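Metalloregulator ScaR (PDB 3HRT) probably acts as a homodimeric, metal-responsive transcription factor of the DtxR/MntR family, binding DNA and transition metal ions in Streptococcus gordonii. Local coordinates at residues Leu71-Arg76 with Ile128-Glu133; Leu77-Leu82 with Lys120-Gly125. One frame throughout, in Å; residues are numbered along the deposited sequence.

Interaction 1: Leu71-Arg76 with Ile128-Glu133; sequences LYRKHR and IPAKGE. With SO4 (sulfate ion), chain C.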
ATOM      1  N   LEU A  71      -0.350 -15.151  -4.377  1.00 76.53           N
ATOM      2  CA  LEU A  71       0.461 -14.734  -3.245  1.00 76.83           C
ATOM      3  C   LEU A  71       1.841 -14.305  -3.706  1.00 78.00           C
ATOM      4  O   LEU A  71       2.396 -13.334  -3.188  1.00 78.08           O
ATOM      5  CB  LEU A  71       0.581 -15.859  -2.228  1.00 85.01           C
ATOM      6  CG  LEU A  71      -0.790 -16.432  -1.881  1.00 96.07           C
ATOM      7  CD1 LEU A  71      -0.673 -17.495  -0.786  1.00 99.93           C
ATOM      8  CD2 LEU A  71      -1.801 -15.322  -1.490  1.00 97.54           C
ATOM      9  N   TYR A  72       2.384 -15.025  -4.688  1.00 83.44           N
ATOM     10  CA  TYR A  72       3.734 -14.772  -5.172  1.00 78.80           C
ATOM     11  C   TYR A  72       3.841 -13.579  -6.112  1.00 74.66           C
ATOM     12  O   TYR A  72       4.806 -12.829  -6.010  1.00 77.38           O
ATOM     13  CB  TYR A  72       4.365 -16.027  -5.789  1.00 83.75           C
ATOM     14  CG  TYR A  72       5.024 -16.956  -4.786  1.00 83.85           C
ATOM     15  CD1 TYR A  72       6.285 -16.698  -4.294  1.00 84.84           C
ATOM     16  CD2 TYR A  72       4.383 -18.090  -4.335  1.00 93.40           C
ATOM     17  CE1 TYR A  72       6.885 -17.543  -3.375  1.00 95.97           C
ATOM     18  CE2 TYR A  72       4.976 -18.939  -3.417  1.00 92.50           C
ATOM     19  CZ  TYR A  72       6.227 -18.664  -2.943  1.00 96.29           C
ATOM     20  OH  TYR A  72       6.826 -19.521  -2.037  1.00101.47           O
ATOM     21  N   ARG A  73       2.878 -13.384  -7.015  1.00 75.09           N
ATOM     22  CA  ARG A  73       2.813 -12.117  -7.777  1.00 68.73           C
ATOM     23  C   ARG A  73       2.837 -10.913  -6.853  1.00 68.66           C
ATOM     24  O   ARG A  73       3.671 -10.026  -6.986  1.00 70.94           O
ATOM     25  CB  ARG A  73       1.529 -12.021  -8.573  1.00 67.20           C
ATOM     26  CG  ARG A  73       1.659 -12.430  -9.996  1.00 69.15           C
ATOM     27  CD  ARG A  73       0.381 -12.135 -10.719  1.00 70.92           C
ATOM     28  NE  ARG A  73       0.357 -10.742 -11.098  1.00 72.69           N
ATOM     29  CZ  ARG A  73       0.614 -10.309 -12.326  1.00 82.03           C
ATOM     30  NH1 ARG A  73       0.890 -11.179 -13.286  1.00 81.79           N
ATOM     31  NH2 ARG A  73       0.579  -9.010 -12.603  1.00 80.27           N
ATOM     32  N   LYS A  74       1.878 -10.903  -5.930  1.00 63.11           N
ATOM     33  CA  LYS A  74       1.687  -9.848  -4.950  1.00 61.48           C
ATOM     34  C   LYS A  74       2.964  -9.557  -4.221  1.00 61.47           C
ATOM     35  O   LYS A  74       3.489  -8.467  -4.305  1.00 68.90           O
ATOM     36  CB  LYS A  74       0.605 -10.262  -3.947  1.00 70.68           C
ATOM     37  CG  LYS A  74      -0.251  -9.116  -3.426  1.00 70.19           C
ATOM     38  CD  LYS A  74      -1.146  -9.535  -2.269  1.00 82.18           C
ATOM     39  CE  LYS A  74      -2.223 -10.517  -2.713  1.00 95.52           C
ATOM     40  NZ  LYS A  74      -3.513 -10.347  -1.948  1.00102.73           N
ATOM     41  N   HIS A  75       3.470 -10.546  -3.512  1.00 78.96           N
ATOM     42  CA  HIS A  75       4.708 -10.417  -2.770  1.00 73.90           C
ATOM     43  C   HIS A  75       5.859  -9.848  -3.589  1.00 75.01           C
ATOM     44  O   HIS A  75       6.607  -9.001  -3.114  1.00 78.30           O
ATOM     45  CB  HIS A  75       5.104 -11.789  -2.259  1.00 76.90           C
ATOM     46  CG  HIS A  75       6.397 -11.799  -1.522  1.00 83.47           C
ATOM     47  ND1 HIS A  75       6.473 -11.977  -0.159  1.00 91.32           N
ATOM     48  CD2 HIS A  75       7.668 -11.637  -1.954  1.00 84.92           C
ATOM     49  CE1 HIS A  75       7.736 -11.931   0.219  1.00 92.96           C
ATOM     50  NE2 HIS A  75       8.482 -11.723  -0.850  1.00 94.28           N
ATOM     51  N   ARG A  76       5.997 -10.329  -4.818  1.00 68.93           N
ATOM     52  CA  ARG A  76       7.164 -10.027  -5.642  1.00 64.47           C
ATOM     53  C   ARG A  76       7.072  -8.675  -6.353  1.00 67.27           C
ATOM     54  O   ARG A  76       8.075  -7.962  -6.485  1.00 73.54           O
ATOM     55  CB  ARG A  76       7.432 -11.185  -6.615  1.00 59.53           C
ATOM     56  CG  ARG A  76       7.789 -12.463  -5.851  1.00 68.90           C
ATOM     57  CD  ARG A  76       8.278 -13.638  -6.717  1.00 70.88           C
ATOM     58  NE  ARG A  76       8.872 -14.688  -5.891  1.00 73.28           N
ATOM     59  CZ  ARG A  76       9.217 -15.880  -6.356  1.00 74.14           C
ATOM     60  NH1 ARG A  76       9.009 -16.160  -7.632  1.00 74.38           N
ATOM     61  NH2 ARG A  76       9.771 -16.785  -5.556  1.00 70.61           N
ATOM     62  N   ILE A 128       8.100 -13.918 -11.509  1.00 76.26           N
ATOM     63  CA  ILE A 128       6.784 -13.339 -11.245  1.00 66.10           C
ATOM     64  C   ILE A 128       5.823 -13.837 -12.309  1.00 74.98           C
ATOM     65  O   ILE A 128       5.839 -13.377 -13.458  1.00 73.13           O
ATOM     66  CB  ILE A 128       6.832 -11.790 -11.322  1.00 67.28           C
ATOM     67  CG1 ILE A 128       7.656 -11.208 -10.172  1.00 60.16           C
ATOM     68  CG2 ILE A 128       5.423 -11.203 -11.304  1.00 66.41           C
ATOM     69  CD1 ILE A 128       8.182  -9.824 -10.432  1.00 58.65           C
ATOM     70  N   PRO A 129       4.976 -14.790 -11.933  1.00 73.53           N
ATOM     71  CA  PRO A 129       4.031 -15.406 -12.866  1.00 71.66           C
ATOM     72  C   PRO A 129       3.006 -14.402 -13.391  1.00 74.70           C
ATOM     73  O   PRO A 129       2.723 -13.399 -12.755  1.00 71.64           O
ATOM     74  CB  PRO A 129       3.339 -16.445 -11.993  1.00 71.40           C
ATOM     75  CG  PRO A 129       3.462 -15.888 -10.625  1.00 71.04           C
ATOM     76  CD  PRO A 129       4.834 -15.344 -10.582  1.00 66.40           C
ATOM     77  N   ALA A 130       2.446 -14.674 -14.555  1.00 85.75           N
ATOM     78  CA  ALA A 130       1.360 -13.845 -15.043  1.00 90.43           C
ATOM     79  C   ALA A 130       0.076 -14.046 -14.214  1.00 98.04           C
ATOM     80  O   ALA A 130      -0.010 -14.953 -13.368  1.00 95.69           O
ATOM     81  CB  ALA A 130       1.103 -14.127 -16.507  1.00 99.32           C
ATOM     82  N   LYS A 131      -0.909 -13.175 -14.453  1.00 93.52           N
ATOM     83  CA  LYS A 131      -2.244 -13.279 -13.867  1.00 90.29           C
ATOM     84  C   LYS A 131      -2.799 -14.641 -14.202  1.00100.19           C
ATOM     85  O   LYS A 131      -3.026 -14.915 -15.372  1.00105.69           O
ATOM     86  CB  LYS A 131      -3.155 -12.252 -14.545  1.00 97.58           C
ATOM     87  CG  LYS A 131      -3.927 -11.257 -13.645  1.00102.01           C
ATOM     88  CD  LYS A 131      -5.127 -11.845 -12.897  1.00104.94           C
ATOM     89  CE  LYS A 131      -4.745 -12.224 -11.455  1.00106.89           C
ATOM     90  NZ  LYS A 131      -3.375 -12.889 -11.320  1.00103.79           N
ATOM     91  N   GLY A 132      -3.019 -15.492 -13.199  1.00103.99           N
ATOM     92  CA  GLY A 132      -3.668 -16.795 -13.405  1.00107.35           C
ATOM     93  C   GLY A 132      -2.794 -17.959 -13.889  1.00111.44           C
ATOM     94  O   GLY A 132      -3.262 -19.089 -14.058  1.00112.41           O
ATOM     95  N   GLU A 133      -1.520 -17.665 -14.130  1.00117.61           N
ATOM     96  CA  GLU A 133      -0.532 -18.662 -14.489  1.00108.54           C
ATOM     97  C   GLU A 133       0.035 -19.282 -13.227  1.00107.88           C
ATOM     98  O   GLU A 133       0.059 -18.652 -12.170  1.00 99.94           O
ATOM     99  CB  GLU A 133       0.604 -18.017 -15.292  1.00115.83           C
ATOM    100  CG  GLU A 133       0.662 -18.394 -16.776  1.00123.95           C
ATOM    101  CD  GLU A 133      -0.697 -18.343 -17.475  1.00136.98           C
ATOM    102  OE1 GLU A 133      -1.388 -17.302 -17.383  1.00129.21           O
ATOM    103  OE2 GLU A 133      -1.066 -19.344 -18.136  1.00154.03           O
TER
HETATM  104  S   SO4 C 250      11.324 -18.079  -2.156  1.00178.03           S
HETATM  105  O1  SO4 C 250      10.783 -19.406  -2.463  1.00167.97           O
HETATM  106  O2  SO4 C 250      10.638 -17.050  -2.942  1.00158.21           O
HETATM  107  O3  SO4 C 250      11.136 -17.809  -0.730  1.00166.11           O
HETATM  108  O4  SO4 C 250      12.744 -18.026  -2.497  1.00160.25           O
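R73 and I128 mark the closest backbone approach, their CA atoms 5.4 Å apart, where 71-76 of helix 62-85 meets the irregular segment 128-133, in the loop after helix 106-116 of the metal-binding and dimerisation domain. That segment ends in a type II beta turn from A130 to E133, closed by E133 N to A130 O and carrying G132 at positive phi.

R73 buries the most surface in the contact. Its chain bends at chi3 (82°) and runs past P129 in the opposite sense, with R73 CG 4.0 Å from P129 CG, until R73 NH1 lies 2.9 Å from P129 O. At 126° this hydrogen bond is bent and weak. K131 crosses R73 at about a right angle, K131 NZ standing 4.3 Å from R73 NE; salt bridges from R73 to D113 and from K131 to D70 probably offset the two like charges.

One turn further on, R76 CB packs 3.6 Å from I128 CG1. Y72 CD1 lies 3.4 Å off one face of the R76 guanidinium, offset toward its rim. R76 NH2 donates to sulfate O2 at 2.8 Å and 149°, the sulfate probably coming from the crystallisation liquor.

Apolar stems thus meet P129 and I128, while stronger polar partners lie outside the contact: D113 for R73, and for R76 a salt bridge from NH2 to E137 and a hydrogen bond from NH1 to T127 O. These probably fix both arginines, R76 beside the metal ligand C122.

Interaction 2: Leu77-Leu82 with Lys120-Gly125; sequences LIEVFL and KACPHG. With CD (cadmium ion), chain D.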
ATOM      1  N   LEU A  77       5.867  -8.324  -6.799  1.00 74.35           N
ATOM      2  CA  LEU A  77       5.623  -7.017  -7.384  1.00 67.40           C
ATOM      3  C   LEU A  77       5.814  -5.953  -6.314  1.00 66.16           C
ATOM      4  O   LEU A  77       6.501  -4.959  -6.539  1.00 67.69           O
ATOM      5  CB  LEU A  77       4.217  -6.951  -7.952  1.00 61.87           C
ATOM      6  CG  LEU A  77       3.956  -7.783  -9.199  1.00 66.93           C
ATOM      7  CD1 LEU A  77       2.518  -7.635  -9.668  1.00 73.00           C
ATOM      8  CD2 LEU A  77       4.915  -7.380 -10.296  1.00 61.07           C
ATOM      9  N   ILE A  78       5.232  -6.173  -5.140  1.00 67.67           N
ATOM     10  CA  ILE A  78       5.430  -5.239  -4.045  1.00 63.62           C
ATOM     11  C   ILE A  78       6.920  -4.999  -3.788  1.00 71.20           C
ATOM     12  O   ILE A  78       7.370  -3.851  -3.644  1.00 76.16           O
ATOM     13  CB  ILE A  78       4.767  -5.702  -2.735  1.00 75.31           C
ATOM     14  CG1 ILE A  78       3.239  -5.706  -2.872  1.00 73.17           C
ATOM     15  CG2 ILE A  78       5.190  -4.813  -1.578  1.00 75.84           C
ATOM     16  CD1 ILE A  78       2.669  -4.444  -3.466  1.00 64.45           C
ATOM     17  N   GLU A  79       7.688  -6.074  -3.721  1.00 80.78           N
ATOM     18  CA  GLU A  79       9.101  -5.935  -3.440  1.00 70.71           C
ATOM     19  C   GLU A  79       9.776  -5.114  -4.495  1.00 71.02           C
ATOM     20  O   GLU A  79      10.607  -4.263  -4.177  1.00 74.29           O
ATOM     21  CB  GLU A  79       9.773  -7.297  -3.363  1.00 79.31           C
ATOM     22  CG  GLU A  79       9.744  -7.900  -1.972  1.00 86.08           C
ATOM     23  CD  GLU A  79      10.321  -9.294  -1.969  1.00 99.94           C
ATOM     24  OE1 GLU A  79      10.435  -9.839  -3.089  1.00 98.97           O
ATOM     25  OE2 GLU A  79      10.653  -9.838  -0.882  1.00105.20           O
ATOM     26  N   VAL A  80       9.440  -5.370  -5.756  1.00 68.59           N
ATOM     27  CA  VAL A  80      10.097  -4.648  -6.850  1.00 61.02           C
ATOM     28  C   VAL A  80       9.844  -3.150  -6.735  1.00 66.24           C
ATOM     29  O   VAL A  80      10.756  -2.334  -6.837  1.00 68.24           O
ATOM     30  CB  VAL A  80       9.592  -5.070  -8.223  1.00 60.52           C
ATOM     31  CG1 VAL A  80      10.089  -4.070  -9.296  1.00 59.15           C
ATOM     32  CG2 VAL A  80       9.976  -6.504  -8.527  1.00 63.25           C
ATOM     33  N   PHE A  81       8.584  -2.803  -6.521  1.00 73.84           N
ATOM     34  CA  PHE A  81       8.204  -1.410  -6.345  1.00 66.36           C
ATOM     35  C   PHE A  81       8.949  -0.748  -5.172  1.00 69.79           C
ATOM     36  O   PHE A  81       9.590   0.279  -5.360  1.00 73.03           O
ATOM     37  CB  PHE A  81       6.664  -1.274  -6.226  1.00 65.45           C
ATOM     38  CG  PHE A  81       6.206   0.079  -5.738  1.00 69.83           C
ATOM     39  CD1 PHE A  81       6.309   1.199  -6.552  1.00 67.79           C
ATOM     40  CD2 PHE A  81       5.688   0.232  -4.469  1.00 67.29           C
ATOM     41  CE1 PHE A  81       5.903   2.430  -6.113  1.00 63.38           C
ATOM     42  CE2 PHE A  81       5.285   1.468  -4.021  1.00 60.45           C
ATOM     43  CZ  PHE A  81       5.397   2.568  -4.843  1.00 61.88           C
ATOM     44  N   LEU A  82       8.870  -1.330  -3.976  1.00 56.99           N
ATOM     45  CA  LEU A  82       9.537  -0.761  -2.807  1.00 54.49           C
ATOM     46  C   LEU A  82      11.028  -0.573  -2.998  1.00 64.93           C
ATOM     47  O   LEU A  82      11.635   0.314  -2.401  1.00 71.52           O
ATOM     48  CB  LEU A  82       9.319  -1.622  -1.579  1.00 55.73           C
ATOM     49  CG  LEU A  82       7.850  -1.929  -1.319  1.00 58.40           C
ATOM     50  CD1 LEU A  82       7.679  -2.835  -0.100  1.00 66.17           C
ATOM     51  CD2 LEU A  82       7.077  -0.618  -1.145  1.00 65.15           C
ATOM     52  N   LYS A 120       9.718  -9.633 -14.859  1.00 79.54           N
ATOM     53  CA  LYS A 120       9.604 -11.067 -14.850  1.00 76.34           C
ATOM     54  C   LYS A 120      10.320 -11.646 -13.627  1.00 77.26           C
ATOM     55  O   LYS A 120      10.316 -12.846 -13.415  1.00 86.72           O
ATOM     56  CB  LYS A 120      10.118 -11.648 -16.165  1.00 84.43           C
ATOM     57  CG  LYS A 120       9.389 -11.128 -17.409  1.00 91.17           C
ATOM     58  CD  LYS A 120       9.809 -11.886 -18.683  1.00112.44           C
ATOM     59  CE  LYS A 120       9.065 -11.386 -19.945  1.00127.45           C
ATOM     60  NZ  LYS A 120       9.077 -12.333 -21.133  1.00120.24           N
ATOM     61  N   ALA A 121      10.896 -10.795 -12.791  1.00 72.37           N
ATOM     62  CA  ALA A 121      11.623 -11.320 -11.649  1.00 71.70           C
ATOM     63  C   ALA A 121      11.773 -10.307 -10.537  1.00 72.01           C
ATOM     64  O   ALA A 121      12.087  -9.137 -10.795  1.00 75.51           O
ATOM     65  CB  ALA A 121      12.981 -11.794 -12.092  1.00 74.47           C
ATOM     66  N   CYS A 122      11.590 -10.755  -9.298  1.00 73.19           N
ATOM     67  CA  CYS A 122      11.747  -9.869  -8.152  1.00 78.86           C
ATOM     68  C   CYS A 122      13.231  -9.571  -7.920  1.00 91.29           C
ATOM     69  O   CYS A 122      14.079 -10.164  -8.589  1.00 96.68           O
ATOM     70  CB  CYS A 122      11.068 -10.457  -6.923  1.00 77.10           C
ATOM     71  SG  CYS A 122      11.961 -11.730  -6.106  1.00 72.83           S
ATOM     72  N   PRO A 123      13.565  -8.640  -7.000  1.00103.77           N
ATOM     73  CA  PRO A 123      14.998  -8.304  -6.927  1.00105.27           C
ATOM     74  C   PRO A 123      15.920  -9.497  -6.540  1.00102.23           C
ATOM     75  O   PRO A 123      17.150  -9.412  -6.686  1.00111.39           O
ATOM     76  CB  PRO A 123      15.055  -7.203  -5.843  1.00 99.57           C
ATOM     77  CG  PRO A 123      13.657  -6.819  -5.536  1.00 79.00           C
ATOM     78  CD  PRO A 123      12.792  -7.992  -5.922  1.00 93.35           C
ATOM     79  N   HIS A 124      15.334 -10.594  -6.061  1.00 86.02           N
ATOM     80  CA  HIS A 124      16.126 -11.711  -5.557  1.00 85.15           C
ATOM     81  C   HIS A 124      16.250 -12.886  -6.504  1.00 80.54           C
ATOM     82  O   HIS A 124      16.774 -13.908  -6.110  1.00 90.57           O
ATOM     83  CB  HIS A 124      15.565 -12.229  -4.235  1.00 87.02           C
ATOM     84  CG  HIS A 124      15.522 -11.202  -3.150  1.00 88.80           C
ATOM     85  ND1 HIS A 124      14.361 -10.880  -2.479  1.00 96.55           N
ATOM     86  CD2 HIS A 124      16.496 -10.430  -2.618  1.00 92.62           C
ATOM     87  CE1 HIS A 124      14.624  -9.950  -1.579  1.00103.25           C
ATOM     88  NE2 HIS A 124      15.912  -9.658  -1.644  1.00106.36           N
ATOM     89  N   GLY A 125      15.763 -12.757  -7.732  1.00 67.83           N
ATOM     90  CA  GLY A 125      15.841 -13.833  -8.712  1.00 62.60           C
ATOM     91  C   GLY A 125      14.560 -14.635  -8.950  1.00 70.05           C
ATOM     92  O   GLY A 125      14.428 -15.307  -9.995  1.00 71.36           O
TER
HETATM   93 CD    CD D 501      11.773 -11.754  -3.573  1.00 98.39          CD
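E79 and C122 reach a shared cadmium ion by different torsions: E79 is extended beyond CG (chi2 175°), pushing its carboxylate out from the helix, whereas C122 folds SG between its own backbone N and carbonyl carbon (chi1 78°), the crowded position for a side chain.

The metal bonds that result are E79 OE1 to cadmium at 2.4 Å and C122 SG to cadmium at 2.5 Å. E79 OE2 stays further from the ion, so the carboxylate binds through one oxygen. H124 crosses E79 at about a right angle, its ring nearly perpendicular to the carboxylate. Cadmium lies in the ring plane at the edge, 2.9 Å from H124 ND1, a placement suited to ligation although the distance is long for a bond. E79, C122 and H124, with D159, are the residues of the zinc site, so cadmium occupies that site here.

Beside the metal, the loop holds its own shape. H124 N donates to C122 SG over 3.6 Å at 159°, which would draw some charge from the sulfur and fix its direction, and a type I turn from C122 to G125 is closed by G125 N to C122 O. The remaining contact is apolar: P123 CD lies 4.0 Å from E79 CB, and V80 CG2 lies 3.8 Å from C122 CA. V80 CG2 is also 4.1 Å from P123 CD. This seats the loop against the helix beside the ligands.

H75, one turn earlier, gives E79 OE2 a weak hydrogen bond. On helix 62-85, L77, I78 and V80 also pack against helix 106-116. The same helix that carries the ligand E79 bears, two residues on, F81, which packs on F81 and F108 of the second subunit.

In the fold
From the N terminus the chain passes helices 4-13, 23-29 and 34-46 and the hairpin 50-53 with 57-60 before entering helix 62-85, which supplies first 71-76 and then 77-82. After helices 90-101 and 106-116 it returns as the loop before strand 150-156. There 120-125 meets 77-82, closing interaction 2, and 128-133 meets 71-76, closing interaction 1, so the loop closed by interaction 2 lies inside that of interaction 1. Both contacts tie helix 62-85 to the loop after helix 106-116, enclosing helices 90-101 and 106-116, within the metal-binding and dimerisation domain. With centres 11 Å apart, they touch: I128 N probably hydrogen-bonds K120 O at 3.1 Å, and R76 CB packs 3.7 Å from C122 CB.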